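Local coordinates for hypothetical protein Atu2684 (Agrobacterium tumefaciens, PDB 2AXO) that is of unknown function but belongs to the DUF1223 family of the thioredoxin clan and carries a CXXC disulfide, consistent with a thiol-disulfide redox role, at residues T50-A55 and W88-A93; V74-H79 and A235-T240; D173-Y178 and V206-M211; T180-V185 and K196-H201. All coordinates share one frame; numbering follows the deposited sequence.

Contact 1: residues T50-A55 and W88-A93; sequences TSQGCA and WTDSLA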
# COMPACT_ATOMS: atom_id res chain seq x y z
N THR A 50 -3.11 5.47 10.03
CA THR A 50 -2.95 4.49 11.09
C THR A 50 -3.82 3.27 10.81
O THR A 50 -4.38 3.13 9.73
CB THR A 50 -3.39 5.14 12.43
OG1 THR A 50 -3.28 4.19 13.50
CG2 THR A 50 -4.83 5.63 12.32
N SER A 51 -3.92 2.38 11.79
CA SER A 51 -4.74 1.18 11.68
C SER A 51 -4.77 0.46 13.01
O SER A 51 -3.80 0.49 13.77
CB SER A 51 -4.20 0.23 10.60
OG SER A 51 -4.95 -0.97 10.58
N GLN A 52 -5.88 -0.20 13.31
CA GLN A 52 -5.95 -0.91 14.57
C GLN A 52 -5.07 -2.16 14.48
O GLN A 52 -4.68 -2.72 15.50
CB GLN A 52 -7.39 -1.29 14.91
CG GLN A 52 -7.89 -2.57 14.29
CD GLN A 52 -9.04 -3.18 15.08
OE1 GLN A 52 -8.84 -3.74 16.16
NE2 GLN A 52 -10.25 -3.05 14.55
N GLY A 53 -4.76 -2.58 13.26
CA GLY A 53 -3.91 -3.75 13.07
C GLY A 53 -2.43 -3.44 13.18
O GLY A 53 -1.58 -4.33 13.15
N CYS A 54 -2.12 -2.15 13.29
CA CYS A 54 -0.74 -1.66 13.42
C CYS A 54 -0.39 -1.48 14.90
O CYS A 54 -0.88 -0.57 15.57
CB CYS A 54 -0.62 -0.32 12.66
SG CYS A 54 0.72 0.80 13.17
N ALA A 55 0.47 -2.36 15.41
CA ALA A 55 0.86 -2.34 16.81
C ALA A 55 1.61 -1.10 17.30
O ALA A 55 1.53 -0.76 18.47
CB ALA A 55 1.69 -3.59 17.13
N TRP A 88 -7.96 -9.18 13.05
CA TRP A 88 -7.87 -7.78 13.45
C TRP A 88 -8.06 -6.82 12.27
O TRP A 88 -7.20 -5.99 11.99
CB TRP A 88 -6.51 -7.52 14.10
CG TRP A 88 -6.42 -7.98 15.53
CD1 TRP A 88 -6.67 -9.24 16.01
CD2 TRP A 88 -6.05 -7.19 16.66
NE1 TRP A 88 -6.47 -9.27 17.37
CE2 TRP A 88 -6.09 -8.03 17.79
CE3 TRP A 88 -5.68 -5.84 16.83
CZ2 TRP A 88 -5.78 -7.57 19.08
CZ3 TRP A 88 -5.37 -5.39 18.11
CH2 TRP A 88 -5.42 -6.25 19.22
N THR A 89 -9.20 -6.94 11.60
CA THR A 89 -9.52 -6.09 10.46
C THR A 89 -10.50 -5.00 10.88
O THR A 89 -11.71 -5.25 10.97
CB THR A 89 -10.14 -6.91 9.31
OG1 THR A 89 -9.20 -7.91 8.87
CG2 THR A 89 -10.49 -6.01 8.13
N ASP A 90 -9.99 -3.81 11.15
CA ASP A 90 -10.83 -2.69 11.57
C ASP A 90 -11.81 -2.27 10.48
O ASP A 90 -11.44 -2.11 9.32
CB ASP A 90 -9.97 -1.49 11.98
CG ASP A 90 -9.02 -1.04 10.89
OD1 ASP A 90 -8.36 0.01 11.08
OD2 ASP A 90 -8.93 -1.73 9.86
N SER A 91 -13.07 -2.09 10.88
CA SER A 91 -14.11 -1.68 9.95
C SER A 91 -14.02 -0.19 9.67
O SER A 91 -14.96 0.41 9.15
CB SER A 91 -15.49 -2.01 10.54
OG SER A 91 -16.52 -1.74 9.60
N LEU A 92 -12.88 0.40 10.01
CA LEU A 92 -12.65 1.82 9.79
C LEU A 92 -11.68 2.08 8.64
O LEU A 92 -11.48 3.22 8.23
CB LEU A 92 -12.11 2.48 11.06
CG LEU A 92 -13.11 2.74 12.18
CD1 LEU A 92 -12.38 3.14 13.45
CD2 LEU A 92 -14.08 3.83 11.75
N ALA A 93 -11.09 1.01 8.13
CA ALA A 93 -10.12 1.13 7.04
C ALA A 93 -10.79 1.13 5.67
O ALA A 93 -11.93 0.69 5.53
CB ALA A 93 -9.10 0.00 7.11
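Gln52 is the centre of this contact between two loops, set between Asp90 and Trp88. The side chains of Gln52 and Asp90 slide past each other in opposite directions, with amide and carboxylate planes 69° apart. The chain of Gln52 lies against the base of Asp90, with Gln52 CG 3.3 Å from Asp90 CB. One weak hydrogen bond runs from the backbone N of Gln52 to the carboxylate oxygen Asp90 OD1 (3.3 Å), nearly straight at 173°. Asp90 CG sits between its backbone N and carbonyl carbon (chi1 56°), which brings the carboxylate to that N-H. Trp88 closes the other end. The edge of its ring, at CE3, meets Gln52 O at 3.5 Å, near the ring plane. Trp88 O is buried here and has no polar partner in the model.

The second shell fixes the shape of the 50-55 loop. Ser51 OG accepts from Gly53 N at 3.1 Å, an ST turn. The backbone from Ser51 to Cys54 forms a type I beta turn, with Cys54 N bonded to Ser51 O. Cys54, which closes this turn, is disulfide-bonded to Cys57. Thr50 OG1 is held by Asp61, and His79 packs on Asp90. The loop leads into the Cys54-Cys57 CXXC motif, between strand 45-50 and helix 58-70, as in thioredoxin-like folds; the 88-93 loop lies beside it.

Contact 2: residues V74-H79 and A235-T240; sequences VGLSYH and AVLLQT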
# COMPACT_ATOMS: atom_id res chain seq x y z
N VAL A 74 -6.45 21.03 12.67
CA VAL A 74 -7.50 20.28 12.00
C VAL A 74 -6.91 18.89 11.96
O VAL A 74 -5.97 18.64 11.21
CB VAL A 74 -7.74 20.80 10.56
CG1 VAL A 74 -8.59 19.80 9.79
CG2 VAL A 74 -8.44 22.16 10.60
N GLY A 75 -7.44 17.99 12.78
CA GLY A 75 -6.92 16.64 12.85
C GLY A 75 -7.81 15.60 12.21
O GLY A 75 -9.02 15.58 12.40
N LEU A 76 -7.18 14.72 11.44
CA LEU A 76 -7.89 13.65 10.74
C LEU A 76 -7.15 12.34 10.86
O LEU A 76 -5.92 12.30 10.83
CB LEU A 76 -8.01 14.00 9.27
CG LEU A 76 -8.85 15.24 8.95
CD1 LEU A 76 -8.58 15.66 7.53
CD2 LEU A 76 -10.33 14.94 9.17
N SER A 77 -7.91 11.26 10.99
CA SER A 77 -7.32 9.93 11.07
C SER A 77 -7.80 9.10 9.88
O SER A 77 -9.00 8.94 9.67
CB SER A 77 -7.74 9.25 12.37
OG SER A 77 -7.23 7.93 12.42
N TYR A 78 -6.85 8.60 9.09
CA TYR A 78 -7.17 7.77 7.93
C TYR A 78 -6.71 6.34 8.18
O TYR A 78 -5.52 6.05 8.12
CB TYR A 78 -6.45 8.27 6.67
CG TYR A 78 -6.86 9.64 6.19
CD1 TYR A 78 -6.28 10.79 6.73
CD2 TYR A 78 -7.81 9.80 5.18
CE1 TYR A 78 -6.63 12.05 6.28
CE2 TYR A 78 -8.17 11.06 4.72
CZ TYR A 78 -7.57 12.18 5.27
OH TYR A 78 -7.92 13.43 4.82
N HIS A 79 -7.65 5.44 8.43
CA HIS A 79 -7.29 4.05 8.66
C HIS A 79 -6.96 3.38 7.33
O HIS A 79 -7.79 3.34 6.42
CB HIS A 79 -8.44 3.30 9.35
CG HIS A 79 -8.60 3.66 10.80
ND1 HIS A 79 -9.01 4.91 11.21
CD2 HIS A 79 -8.40 2.93 11.92
CE1 HIS A 79 -9.06 4.93 12.54
NE2 HIS A 79 -8.69 3.75 12.99
N ALA A 235 -13.98 17.86 7.53
CA ALA A 235 -12.91 18.83 7.49
C ALA A 235 -12.88 19.31 6.05
O ALA A 235 -12.96 18.51 5.13
CB ALA A 235 -11.59 18.16 7.84
N VAL A 236 -12.81 20.63 5.87
CA VAL A 236 -12.73 21.20 4.54
C VAL A 236 -11.26 21.52 4.35
O VAL A 236 -10.67 22.24 5.16
CB VAL A 236 -13.55 22.51 4.41
CG1 VAL A 236 -13.30 23.15 3.04
CG2 VAL A 236 -15.04 22.22 4.59
N LEU A 237 -10.67 20.98 3.29
CA LEU A 237 -9.26 21.22 3.03
C LEU A 237 -9.11 21.91 1.68
O LEU A 237 -9.54 21.37 0.66
CB LEU A 237 -8.50 19.88 3.01
CG LEU A 237 -8.64 18.97 4.23
CD1 LEU A 237 -7.91 17.66 3.99
CD2 LEU A 237 -8.10 19.67 5.48
N LEU A 238 -8.55 23.11 1.67
CA LEU A 238 -8.34 23.82 0.41
C LEU A 238 -6.96 23.33 -0.01
O LEU A 238 -5.94 23.89 0.39
CB LEU A 238 -8.34 25.33 0.62
CG LEU A 238 -8.30 26.18 -0.66
CD1 LEU A 238 -9.52 25.89 -1.54
CD2 LEU A 238 -8.27 27.65 -0.27
N GLN A 239 -6.95 22.28 -0.82
CA GLN A 239 -5.70 21.64 -1.21
C GLN A 239 -5.22 21.77 -2.65
O GLN A 239 -5.95 21.49 -3.60
CB GLN A 239 -5.79 20.16 -0.80
CG GLN A 239 -4.54 19.34 -1.01
CD GLN A 239 -4.54 18.06 -0.18
OE1 GLN A 239 -5.58 17.42 0.01
NE2 GLN A 239 -3.36 17.68 0.30
N THR A 240 -3.97 22.20 -2.79
CA THR A 240 -3.35 22.34 -4.09
C THR A 240 -2.85 20.96 -4.51
O THR A 240 -2.84 20.02 -3.71
CB THR A 240 -2.14 23.29 -4.04
OG1 THR A 240 -1.11 22.73 -3.21
CG2 THR A 240 -2.55 24.64 -3.48
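Ala235, Leu237 and Leu76 bury the most surface here, and they meet through methyl groups alone. Ala235 CB sits against the branched end of Leu76, 3.7 Å from CD2 and 3.9 Å from CD1. The small side chain thus touches both methyls of the leucine. Leu76 CG stands anti to the carbonyl carbon (chi1 -64°), and the side chain extends from there to the other strand. Leu76 and Leu237 reach toward each other tip to tip, CD1 to CD1, at 4.1 Å.

Val74 joins the same patch. Its CG1 lies 3.9 Å from Ala235 CB and 4.3 Å from Leu237 CD2. Tyr78 comes in at the other end, with OH 4.3 Å from Leu237 CD1. That hydroxyl has weak hydrogen bonds to Glu47 and Arg100, while the ring stacks on Phe49.

The strands do not pair. Their axes stay 8.7 Å apart at closest approach and their directions differ by 106°, so the contact is made by side chains. Alternate residues take part: Val74, Leu76 and Tyr78 from one strand, Ala235 and Leu237 from the other. Phe179 and Val203 extend the apolar cover over Leu76. The steep crossing is consistent with packing of two sheet layers. It joins strand 74-79 of the mixed sheet, probably the thioredoxin-like part, to strand 232-241 of the four-stranded antiparallel sheet.

Contact 3: residues D173-Y178 and V206-M211; sequences DVVVAY and VQTVGM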
# COMPACT_ATOMS: atom_id res chain seq x y z
N ASP A 173 -8.30 22.42 -4.94
CA ASP A 173 -9.58 21.75 -4.88
C ASP A 173 -10.17 21.98 -3.52
O ASP A 173 -9.45 22.14 -2.54
CB ASP A 173 -9.44 20.24 -5.08
CG ASP A 173 -9.06 19.86 -6.49
OD1 ASP A 173 -9.56 20.49 -7.43
OD2 ASP A 173 -8.26 18.91 -6.64
N VAL A 174 -11.50 22.02 -3.46
CA VAL A 174 -12.17 22.17 -2.20
C VAL A 174 -12.47 20.72 -1.82
O VAL A 174 -13.39 20.11 -2.35
CB VAL A 174 -13.48 22.96 -2.34
CG1 VAL A 174 -14.20 23.03 -1.00
CG2 VAL A 174 -13.17 24.37 -2.85
N VAL A 175 -11.65 20.17 -0.92
CA VAL A 175 -11.79 18.78 -0.49
C VAL A 175 -12.51 18.64 0.85
O VAL A 175 -12.21 19.36 1.80
CB VAL A 175 -10.39 18.11 -0.37
CG1 VAL A 175 -10.53 16.65 0.05
CG2 VAL A 175 -9.65 18.23 -1.69
N VAL A 176 -13.46 17.72 0.93
CA VAL A 176 -14.18 17.49 2.17
C VAL A 176 -13.94 16.06 2.62
O VAL A 176 -14.19 15.11 1.88
CB VAL A 176 -15.71 17.70 2.01
CG1 VAL A 176 -16.41 17.42 3.35
CG2 VAL A 176 -16.00 19.12 1.55
N ALA A 177 -13.44 15.93 3.84
CA ALA A 177 -13.16 14.63 4.43
C ALA A 177 -14.18 14.41 5.53
O ALA A 177 -14.24 15.16 6.51
CB ALA A 177 -11.74 14.59 5.00
N TYR A 178 -15.01 13.38 5.36
CA TYR A 178 -16.05 13.06 6.32
C TYR A 178 -15.52 12.06 7.34
O TYR A 178 -14.85 11.10 6.98
CB TYR A 178 -17.26 12.46 5.59
CG TYR A 178 -17.85 13.40 4.55
CD1 TYR A 178 -18.76 14.39 4.92
CD2 TYR A 178 -17.49 13.29 3.21
CE1 TYR A 178 -19.30 15.27 3.97
CE2 TYR A 178 -18.02 14.16 2.25
CZ TYR A 178 -18.92 15.15 2.63
OH TYR A 178 -19.43 16.01 1.69
N VAL A 206 -13.94 10.83 1.29
CA VAL A 206 -13.28 12.07 0.90
C VAL A 206 -13.78 12.43 -0.50
O VAL A 206 -13.82 11.57 -1.38
CB VAL A 206 -11.74 11.89 0.82
CG1 VAL A 206 -11.08 13.19 0.40
CG2 VAL A 206 -11.20 11.42 2.17
N GLN A 207 -14.17 13.68 -0.71
CA GLN A 207 -14.66 14.10 -2.01
C GLN A 207 -14.34 15.56 -2.31
O GLN A 207 -14.26 16.39 -1.41
CB GLN A 207 -16.17 13.88 -2.13
CG GLN A 207 -16.98 14.62 -1.09
CD GLN A 207 -18.47 14.33 -1.20
OE1 GLN A 207 -18.88 13.18 -1.34
NE2 GLN A 207 -19.29 15.37 -1.11
N THR A 208 -14.14 15.84 -3.59
CA THR A 208 -13.84 17.19 -4.04
C THR A 208 -15.17 17.81 -4.43
O THR A 208 -15.88 17.28 -5.28
CB THR A 208 -12.90 17.16 -5.25
OG1 THR A 208 -11.68 16.52 -4.87
CG2 THR A 208 -12.61 18.57 -5.73
N VAL A 209 -15.50 18.94 -3.81
CA VAL A 209 -16.78 19.59 -4.06
C VAL A 209 -16.72 20.81 -4.97
O VAL A 209 -17.75 21.42 -5.28
CB VAL A 209 -17.43 19.96 -2.71
CG1 VAL A 209 -18.79 20.59 -2.92
CG2 VAL A 209 -17.56 18.70 -1.86
N GLY A 210 -15.52 21.17 -5.41
CA GLY A 210 -15.40 22.32 -6.28
C GLY A 210 -13.95 22.73 -6.45
O GLY A 210 -13.05 22.11 -5.89
N MSE A 211 -13.73 23.77 -7.24
CA MSE A 211 -12.39 24.25 -7.50
C MSE A 211 -12.28 25.72 -7.11
O MSE A 211 -13.17 26.52 -7.41
CB MSE A 211 -12.05 24.08 -8.98
CG MSE A 211 -10.73 24.70 -9.39
SE MSE A 211 -10.43 24.43 -11.27
CE MSE A 211 -11.95 25.42 -11.93
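Tyr178 and Gln207 meet with ring and amide planes 87° apart, almost perpendicular. The glutamine comes to the edge of the ring: its CG and CD both lie 3.5 Å from Tyr178 CE2. Gln207 CG occupies the position between backbone N and carbonyl carbon (chi1 59°), and the chain then runs extended to the tyrosine. Val176 CG1 covers one face of the same ring, 3.5 Å above its plane and offset toward the rim.

The valines cross at a slant. Val175 CG1 packs on Val206 CG1 at 3.5 Å, on the face that also carries Ala177 and Thr208. On the face of Val174 and Val176, Val176 CG2 meets Val209 CG2 at 3.8 Å. Thr208 turns its methyl to Asp173, with CG2 3.6 Å from Asp173 CB.

The antiparallel ladder is regular at Val176 and Gln207, a hydrogen-bonded pair linked in both directions. It is irregular at Val209-Gly210, where one extra residue enters: Val209 N bonds to Val174 O at 2.8 Å, and Val174 N bonds to Gly210 O.

Strand 172-186 is an inner strand of its antiparallel sheet. On its other edge it pairs with strand 232-241, through Val175 with Leu237 and Ala177 with Ala235. Ile163 and Ile165 of strand 161-165 pack on Val176 and Val174. Helix 223-229 lies by Tyr178, where Lys228 makes a cation-pi contact with the ring.

Contact 4: residues T180-V185 and K196-H201; sequences TREQTV and KMSYWH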
# COMPACT_ATOMS: atom_id res chain seq x y z
N THR A 180 -16.14 10.16 11.55
CA THR A 180 -16.97 9.89 12.70
C THR A 180 -16.20 10.63 13.78
O THR A 180 -14.97 10.73 13.72
CB THR A 180 -17.03 8.38 13.03
OG1 THR A 180 -15.70 7.85 13.18
CG2 THR A 180 -17.76 7.62 11.92
N ARG A 181 -16.91 11.18 14.75
CA ARG A 181 -16.27 11.92 15.83
C ARG A 181 -15.44 10.97 16.68
O ARG A 181 -14.22 11.14 16.81
CB ARG A 181 -17.36 12.59 16.67
CG ARG A 181 -16.88 13.23 17.94
CD ARG A 181 -15.93 14.37 17.70
NE ARG A 181 -15.83 15.19 18.90
CZ ARG A 181 -14.93 16.14 19.08
NH1 ARG A 181 -14.03 16.40 18.14
NH2 ARG A 181 -14.94 16.84 20.21
N GLU A 182 -16.09 9.96 17.24
CA GLU A 182 -15.41 8.96 18.05
C GLU A 182 -16.03 7.59 17.77
O GLU A 182 -17.24 7.44 17.81
CB GLU A 182 -15.54 9.28 19.54
CG GLU A 182 -14.79 8.30 20.42
CD GLU A 182 -15.70 7.45 21.27
OE1 GLU A 182 -16.26 7.98 22.25
OE2 GLU A 182 -15.85 6.25 20.95
N GLN A 183 -15.20 6.60 17.49
CA GLN A 183 -15.72 5.27 17.22
C GLN A 183 -14.95 4.23 18.01
O GLN A 183 -13.72 4.23 18.02
CB GLN A 183 -15.64 4.97 15.72
CG GLN A 183 -16.52 3.82 15.27
CD GLN A 183 -16.58 3.69 13.76
OE1 GLN A 183 -16.80 4.68 13.05
NE2 GLN A 183 -16.38 2.48 13.26
N THR A 184 -15.67 3.35 18.68
CA THR A 184 -15.03 2.30 19.47
C THR A 184 -15.05 0.98 18.72
O THR A 184 -16.03 0.65 18.06
CB THR A 184 -15.73 2.11 20.83
OG1 THR A 184 -17.11 1.79 20.61
CG2 THR A 184 -15.63 3.37 21.66
N VAL A 185 -13.96 0.24 18.82
CA VAL A 185 -13.86 -1.06 18.16
C VAL A 185 -13.41 -2.10 19.18
O VAL A 185 -12.73 -1.77 20.15
CB VAL A 185 -12.83 -1.02 17.00
CG1 VAL A 185 -11.43 -0.76 17.54
CG2 VAL A 185 -12.87 -2.33 16.24
N LYS A 196 -12.08 -2.79 24.39
CA LYS A 196 -12.53 -1.82 23.39
C LYS A 196 -11.58 -0.64 23.27
O LYS A 196 -11.14 -0.08 24.28
CB LYS A 196 -13.93 -1.30 23.76
CG LYS A 196 -15.06 -2.27 23.48
CD LYS A 196 -16.39 -1.68 23.90
CE LYS A 196 -17.54 -2.41 23.24
NZ LYS A 196 -17.50 -2.23 21.76
N MSE A 197 -11.27 -0.26 22.03
CA MSE A 197 -10.39 0.87 21.77
C MSE A 197 -11.18 1.97 21.08
O MSE A 197 -12.15 1.70 20.37
CB MSE A 197 -9.21 0.45 20.89
CG MSE A 197 -8.14 -0.34 21.63
SE MSE A 197 -6.52 -0.64 20.59
CE MSE A 197 -5.64 1.05 20.92
N SER A 198 -10.77 3.21 21.31
CA SER A 198 -11.45 4.36 20.72
C SER A 198 -10.57 5.11 19.73
O SER A 198 -9.40 5.36 19.98
CB SER A 198 -11.92 5.30 21.82
OG SER A 198 -12.38 6.53 21.28
N TYR A 199 -11.16 5.48 18.59
CA TYR A 199 -10.47 6.23 17.55
C TYR A 199 -11.26 7.50 17.29
O TYR A 199 -12.48 7.50 17.37
CB TYR A 199 -10.37 5.40 16.27
CG TYR A 199 -9.41 4.25 16.39
CD1 TYR A 199 -8.04 4.45 16.25
CD2 TYR A 199 -9.86 2.96 16.67
CE1 TYR A 199 -7.14 3.39 16.39
CE2 TYR A 199 -8.97 1.90 16.82
CZ TYR A 199 -7.62 2.12 16.67
OH TYR A 199 -6.74 1.07 16.80
N TRP A 200 -10.55 8.59 16.99
CA TRP A 200 -11.20 9.87 16.75
C TRP A 200 -10.95 10.42 15.35
O TRP A 200 -9.88 10.24 14.79
CB TRP A 200 -10.72 10.90 17.78
CG TRP A 200 -11.16 10.58 19.18
CD1 TRP A 200 -10.66 9.60 20.00
CD2 TRP A 200 -12.23 11.19 19.89
NE1 TRP A 200 -11.37 9.57 21.18
CE2 TRP A 200 -12.34 10.54 21.14
CE3 TRP A 200 -13.12 12.24 19.60
CZ2 TRP A 200 -13.30 10.89 22.09
CZ3 TRP A 200 -14.08 12.59 20.55
CH2 TRP A 200 -14.16 11.91 21.78
N HIS A 201 -11.97 11.09 14.82
CA HIS A 201 -11.92 11.70 13.49
C HIS A 201 -11.50 10.74 12.38
O HIS A 201 -10.74 11.10 11.49
CB HIS A 201 -11.02 12.95 13.53
CG HIS A 201 -11.61 14.09 14.31
ND1 HIS A 201 -11.21 15.40 14.14
CD2 HIS A 201 -12.60 14.12 15.24
CE1 HIS A 201 -11.92 16.18 14.93
NE2 HIS A 201 -12.77 15.43 15.61
O HOH W 1 -13.40 8.03 14.69
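Arg181 CG is anti to the backbone N (chi1 171°) and the chain then bends at chi2 (64°), which carries the guanidinium back to His201 and Trp200. Arg181 NH1 donates to His201 NE2 at 3.0 Å, a somewhat bent bond (140°), with the acceptor near the guanidinium plane. The other ring nitrogen, His201 ND1, is held by Gly75 O, so both sides of the imidazole are tied. Arg181 NE lies at the edge of the Trp200 ring, 3.5 Å from CZ3. Glu182 takes the face. Its CB sits 3.5 Å from the centroid of the six-membered ring, a CH-pi contact.

These residues lie where both strands of the beta hairpin 172-186/196-212 turn a corner, at 181 and 201. Beyond it the antiparallel ladder is regular. Gln183 with Tyr199 and Val185 with Met197 are hydrogen-bonded pairs; Val185 N to Met197 O is 2.8 Å. At this far end Lys196 turns to Asp186 in a salt bridge. Val185 CG1 touches the edge of the Tyr199 ring at CE2, 3.7 Å away.

At the corner His201 N bonds to Arg181 O. A water bridges the strands there, accepting from Thr180 OG1 at 2.8 Å and donating to Tyr199 O at 2.9 Å.

Contact 1 includes Cys54 of the Cys54-Cys57 disulfide. Contacts 2 and 4 both touch contact 1. Thr50 N probably bonds to Tyr78 O at 3.1 Å, pairing the end of strand 45-50 with strand 74-79 of contact 2. Contact 4 packs on the 50-55 loop, with Tyr199 OH 3.1 Å from Gln52 CA; the centres of contacts 1 and 4 are about 11 Å apart. His201 joins contacts 2 and 4 through Gly75 and Ser77. Contacts 3 and 4 lie on one hairpin, yet their centres are about 23 Å apart. Contact 3 instead adjoins contact 2 through Val175 and Leu237. It does not touch contact 1: the nearest atoms are about 9 Å apart.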